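Local coordinates for sensor histidine kinase (Rhodopseudomonas palustris, PDB 3VA9), which probably acts as an ATP-dependent protein-histidine kinase in two-component signalling, represented here by its helical sensor domain, at residues 33-38 / 52-56; 87-91 / 121-125. All coordinates share one frame; numbering follows the deposited sequence.

Contact 1: 33-38 / 52-56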
loop_
_atom_site.group_PDB
_atom_site.type_symbol
_atom_site.label_atom_id
_atom_site.label_comp_id
_atom_site.label_asym_id
_atom_site.label_seq_id
_atom_site.Cartn_x
_atom_site.Cartn_y
_atom_site.Cartn_z
ATOM N N GLU A 33 5.069 -1.427 5.436
ATOM C CA GLU A 33 6.492 -1.695 5.275
ATOM C C GLU A 33 7.173 -0.715 4.307
ATOM O O GLU A 33 8.310 -0.315 4.535
ATOM C CB GLU A 33 6.714 -3.149 4.849
ATOM C CG GLU A 33 8.164 -3.595 4.914
ATOM C CD GLU A 33 8.764 -3.447 6.307
ATOM O OE1 GLU A 33 8.180 -3.990 7.269
ATOM O OE2 GLU A 33 9.823 -2.794 6.439
ATOM N N ALA A 34 6.477 -0.314 3.244
ATOM C CA ALA A 34 7.023 0.668 2.301
ATOM C C ALA A 34 7.179 2.031 2.973
ATOM O O ALA A 34 8.201 2.705 2.826
ATOM C CB ALA A 34 6.125 0.784 1.063
ATOM N N GLU A 35 6.150 2.429 3.713
ATOM C CA GLU A 35 6.184 3.688 4.443
ATOM C C GLU A 35 7.271 3.704 5.522
ATOM O O GLU A 35 8.106 4.605 5.565
ATOM C CB GLU A 35 4.822 3.970 5.075
ATOM C CG GLU A 35 4.727 5.339 5.713
ATOM C CD GLU A 35 3.445 5.505 6.486
ATOM O OE1 GLU A 35 2.464 5.981 5.887
ATOM O OE2 GLU A 35 3.414 5.145 7.686
ATOM N N THR A 36 7.270 2.698 6.388
ATOM C CA THR A 36 8.249 2.669 7.462
ATOM C C THR A 36 9.684 2.596 6.911
ATOM O O THR A 36 10.600 3.202 7.466
ATOM C CB THR A 36 7.972 1.525 8.465
ATOM O OG1 THR A 36 8.596 1.834 9.716
ATOM C CG2 THR A 36 8.517 0.190 7.947
ATOM N N SER A 37 9.874 1.880 5.806
ATOM C CA SER A 37 11.208 1.752 5.221
ATOM C C SER A 37 11.680 3.078 4.633
ATOM O O SER A 37 12.829 3.463 4.804
ATOM C CB SER A 37 11.240 0.652 4.161
ATOM O OG SER A 37 11.018 -0.597 4.770
ATOM N N GLU A 38 10.781 3.773 3.951
ATOM C CA GLU A 38 11.089 5.089 3.409
ATOM C C GLU A 38 11.466 6.068 4.523
ATOM O O GLU A 38 12.438 6.807 4.408
ATOM C CB GLU A 38 9.916 5.607 2.570
ATOM C CG GLU A 38 9.973 7.086 2.253
ATOM C CD GLU A 38 9.226 7.917 3.274
ATOM O OE1 GLU A 38 7.986 7.811 3.312
ATOM O OE2 GLU A 38 9.872 8.669 4.039
ATOM N N SER A 52 14.550 -2.156 1.498
ATOM C CA SER A 52 13.292 -2.585 2.100
ATOM C C SER A 52 12.081 -1.870 1.505
ATOM O O SER A 52 11.032 -2.479 1.310
ATOM C CB SER A 52 13.331 -2.401 3.621
ATOM O OG SER A 52 14.185 -3.378 4.189
ATOM N N TYR A 53 12.219 -0.578 1.220
ATOM C CA TYR A 53 11.144 0.150 0.559
ATOM C C TYR A 53 10.885 -0.473 -0.806
ATOM O O TYR A 53 9.743 -0.763 -1.150
ATOM C CB TYR A 53 11.475 1.646 0.412
ATOM C CG TYR A 53 10.622 2.338 -0.635
ATOM C CD1 TYR A 53 9.332 2.758 -0.339
ATOM C CD2 TYR A 53 11.096 2.539 -1.925
ATOM C CE1 TYR A 53 8.543 3.366 -1.287
ATOM C CE2 TYR A 53 10.311 3.151 -2.889
ATOM C CZ TYR A 53 9.038 3.557 -2.563
ATOM O OH TYR A 53 8.256 4.164 -3.514
ATOM N N ILE A 54 11.952 -0.678 -1.578
ATOM C CA ILE A 54 11.848 -1.313 -2.899
ATOM C C ILE A 54 11.195 -2.695 -2.816
ATOM O O ILE A 54 10.296 -3.012 -3.594
ATOM C CB ILE A 54 13.228 -1.420 -3.594
ATOM C CG1 ILE A 54 13.699 -0.040 -4.057
ATOM C CG2 ILE A 54 13.185 -2.391 -4.787
ATOM C CD1 ILE A 54 15.160 0.008 -4.384
ATOM N N ARG A 55 11.633 -3.501 -1.851
ATOM C CA ARG A 55 11.057 -4.827 -1.645
ATOM C C ARG A 55 9.559 -4.769 -1.326
ATOM O O ARG A 55 8.758 -5.501 -1.916
ATOM C CB ARG A 55 11.806 -5.584 -0.543
ATOM C CG ARG A 55 11.307 -7.006 -0.360
ATOM C CD ARG A 55 11.952 -7.722 0.817
ATOM N NE ARG A 55 11.543 -9.125 0.834
ATOM C CZ ARG A 55 11.789 -9.983 1.822
ATOM N NH1 ARG A 55 12.449 -9.596 2.906
ATOM N NH2 ARG A 55 11.368 -11.236 1.723
ATOM N N ALA A 56 9.181 -3.898 -0.395
ATOM C CA ALA A 56 7.779 -3.749 -0.035
ATOM C C ALA A 56 6.953 -3.235 -1.225
ATOM O O ALA A 56 5.852 -3.718 -1.482
ATOM C CB ALA A 56 7.633 -2.821 1.175
#

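Contact 2: 87-91 / 121-125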
loop_
_atom_site.group_PDB
_atom_site.type_symbol
_atom_site.label_atom_id
_atom_site.label_comp_id
_atom_site.label_asym_id
_atom_site.label_seq_id
_atom_site.Cartn_x
_atom_site.Cartn_y
_atom_site.Cartn_z
ATOM N N LEU A 87 -5.650 3.925 -5.127
ATOM C CA LEU A 87 -5.190 4.553 -3.891
ATOM C C LEU A 87 -3.745 4.165 -3.583
ATOM O O LEU A 87 -2.943 5.014 -3.208
ATOM C CB LEU A 87 -6.114 4.178 -2.721
ATOM C CG LEU A 87 -7.547 4.748 -2.733
ATOM C CD1 LEU A 87 -8.433 4.095 -1.674
ATOM C CD2 LEU A 87 -7.558 6.263 -2.565
ATOM N N THR A 88 -3.405 2.887 -3.753
ATOM C CA THR A 88 -2.038 2.440 -3.468
ATOM C C THR A 88 -1.033 2.973 -4.500
ATOM O O THR A 88 0.105 3.270 -4.153
ATOM C CB THR A 88 -1.917 0.895 -3.300
ATOM O OG1 THR A 88 -2.292 0.235 -4.512
ATOM C CG2 THR A 88 -2.806 0.402 -2.178
ATOM N N ASP A 89 -1.457 3.108 -5.759
ATOM C CA ASP A 89 -0.618 3.745 -6.778
ATOM C C ASP A 89 -0.305 5.222 -6.457
ATOM O O ASP A 89 0.834 5.674 -6.594
ATOM C CB ASP A 89 -1.246 3.620 -8.181
ATOM C CG ASP A 89 -0.961 2.268 -8.854
ATOM O OD1 ASP A 89 -0.400 1.352 -8.209
ATOM O OD2 ASP A 89 -1.307 2.123 -10.047
ATOM N N MET A 90 -1.312 5.979 -6.034
ATOM C CA MET A 90 -1.078 7.363 -5.631
ATOM C C MET A 90 -0.161 7.438 -4.402
ATOM O O MET A 90 0.699 8.299 -4.319
ATOM C CB MET A 90 -2.401 8.079 -5.348
ATOM C CG MET A 90 -3.382 8.090 -6.525
ATOM S SD MET A 90 -5.010 8.743 -6.068
ATOM C CE MET A 90 -4.536 10.368 -5.503
ATOM N N ARG A 91 -0.355 6.533 -3.451
ATOM C CA ARG A 91 0.449 6.523 -2.229
ATOM C C ARG A 91 1.904 6.172 -2.536
ATOM O O ARG A 91 2.825 6.857 -2.088
ATOM C CB ARG A 91 -0.131 5.548 -1.197
ATOM C CG ARG A 91 0.624 5.538 0.138
ATOM C CD ARG A 91 0.835 6.968 0.670
ATOM N NE ARG A 91 1.359 6.974 2.036
ATOM C CZ ARG A 91 1.961 8.011 2.608
ATOM N NH1 ARG A 91 2.117 9.142 1.937
ATOM N NH2 ARG A 91 2.407 7.918 3.858
ATOM N N LEU A 121 -4.111 9.462 2.119
ATOM C CA LEU A 121 -4.116 8.216 1.366
ATOM C C LEU A 121 -4.014 6.995 2.277
ATOM O O LEU A 121 -4.592 5.943 1.990
ATOM C CB LEU A 121 -2.995 8.233 0.328
ATOM C CG LEU A 121 -3.361 9.132 -0.856
ATOM C CD1 LEU A 121 -2.182 9.337 -1.830
ATOM C CD2 LEU A 121 -4.578 8.552 -1.554
ATOM N N THR A 122 -3.292 7.151 3.381
ATOM C CA THR A 122 -3.131 6.084 4.365
ATOM C C THR A 122 -4.466 5.687 5.013
ATOM O O THR A 122 -4.822 4.512 5.058
ATOM C CB THR A 122 -2.129 6.503 5.451
ATOM O OG1 THR A 122 -0.831 6.652 4.862
ATOM C CG2 THR A 122 -2.066 5.458 6.557
ATOM N N GLU A 123 -5.202 6.671 5.509
ATOM C CA GLU A 123 -6.532 6.425 6.049
ATOM C C GLU A 123 -7.426 5.816 4.979
ATOM O O GLU A 123 -8.160 4.861 5.238
ATOM C CB GLU A 123 -7.162 7.728 6.558
ATOM C CG GLU A 123 -6.475 8.345 7.775
ATOM C CD GLU A 123 -5.222 9.137 7.426
ATOM O OE1 GLU A 123 -4.881 9.247 6.228
ATOM O OE2 GLU A 123 -4.578 9.659 8.360
ATOM N N ARG A 124 -7.365 6.380 3.774
ATOM C CA ARG A 124 -8.245 5.965 2.687
ATOM C C ARG A 124 -7.961 4.529 2.254
ATOM O O ARG A 124 -8.884 3.766 1.957
ATOM C CB ARG A 124 -8.150 6.941 1.514
ATOM C CG ARG A 124 -8.822 8.283 1.785
ATOM C CD ARG A 124 -8.320 9.369 0.857
ATOM N NE ARG A 124 -8.806 9.219 -0.511
ATOM C CZ ARG A 124 -8.385 9.960 -1.532
ATOM N NH1 ARG A 124 -7.453 10.885 -1.336
ATOM N NH2 ARG A 124 -8.880 9.769 -2.747
ATOM N N ILE A 125 -6.688 4.152 2.246
ATOM C CA ILE A 125 -6.326 2.777 1.934
ATOM C C ILE A 125 -6.858 1.798 2.983
ATOM O O ILE A 125 -7.418 0.758 2.635
ATOM C CB ILE A 125 -4.815 2.607 1.772
ATOM C CG1 ILE A 125 -4.358 3.237 0.455
ATOM C CG2 ILE A 125 -4.444 1.132 1.803
ATOM C CD1 ILE A 125 -2.896 3.625 0.448
#

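Contact 1: 33-38 / 52-56
Glu-33 lays its CB 3.8 Å from Ala-56 CB, so the acid contributes its aliphatic root to this contact. Next along the helix, Ala-34 sits against the same methyl: Ala-56 CB lies 3.4 Å from Ala-34 N and 3.9 Å from Ala-34 CB. The carbonyl of Ala-34 meets Tyr-53 at the ring edge, where Ala-34 O lies in the ring plane 3.4 Å from Tyr-53 CD1. A turn further, Ser-37 presses its CB against the backbone N of Tyr-53, while Ser-37 OG, 3.2 Å from Ser-52 CB, bonds back to Glu-33 O at 2.7 Å. With OG beside its own backbone N (chi1 -66°), the hydroxyl points back to that carbonyl; Ser-37 N grips the same oxygen from the opposite face of the carbonyl plane. With an alanine here, Glu-33 O would probably keep only the backbone bond of the two, and a gap would open beside Ser-52 CB. Finally, Glu-38 CB approaches Tyr-53 CD1 obliquely, and both side chains continue onto Leu-95 of helix 75-101. Small residues at the interface and an axis separation of 7.9 Å at 166° mark a tight antiparallel helical hairpin, one side of the four-helix bundle of this CHASE3 sensor domain.

Contact 2: 87-91 / 121-125
The guanidinium of Arg-124 receives Leu-87 CD2 over one face, the methyl standing 3.8 Å from Arg-124 NE and about equally far from NH2. Leu-121 CD2, from the same helix as the arginine, lies over the same face, 3.7 Å above the plane and likewise offset toward the rim, and the two methyls also touch each other at 3.9 Å between Leu-87 CD2 and Leu-121 CD2. The polar use of this group is local: Arg-124 NH1 bonds to the carbonyl of Asp-119, just before the helix begins. Arg-91 brings the second flat group. Thr-122 OG1 approaches it obliquely, at the same 3.6 Å from Arg-91 NE and NH2, which is proximity without a hydrogen bond; the stronger partners are Glu-35, salt-bridged to NH2, and Gln-94, bonded to NH1.

Between the two arginines the contact is apolar. Leu-87 CB meets Ile-125 CG1 at 3.7 Å, and Leu-87 CD1, the branch not used on the guanidinium, rests on the carbonyl oxygen of Arg-124. Leu-121 CD1 fits against Met-90 CB and, at 3.7 Å, Arg-91 N. The alkyl part of Arg-91 shares in this packing: its CB lies 3.7 Å from Ile-125 CD1, the two side chains crossing at about a right angle. A bend at chi2 (49°) then turns the arginine chain past Leu-121 CB toward Thr-122.

The axes lie 9.7 Å apart and run antiparallel at 157°, with Leu-87 opposite Ile-125 and Arg-91 opposite Leu-121. Thus the first turn of helix 121-142 docks on the middle of helix 75-101, where Gln-94 and Leu-84 extend the packing to either side, and the Glu-35 salt bridge joins the pair to helix 18-44.

Overall arrangement
From the N terminus, helix 18-44 turns through a short link into helix 47-70, and contact 1 closes that hairpin with 13 intervening residues, 11 of them helical. The chain then reverses again into helix 75-101, passes through helix 106-116 and returns as helix 121-142; contact 2 closes this longer, 29-residue excursion. The two loops follow in series, neither nested nor crossed, within the CHASE3 range. Although their centres are about 15 Å apart, they meet through Glu-35 of the first, whose OE1 lies 2.8 Å from Arg-91 NH2 and 3.5 Å from Thr-122 OG1. A carboxylate on helix 18-44 therefore links both antiparallel pairs of the bundle.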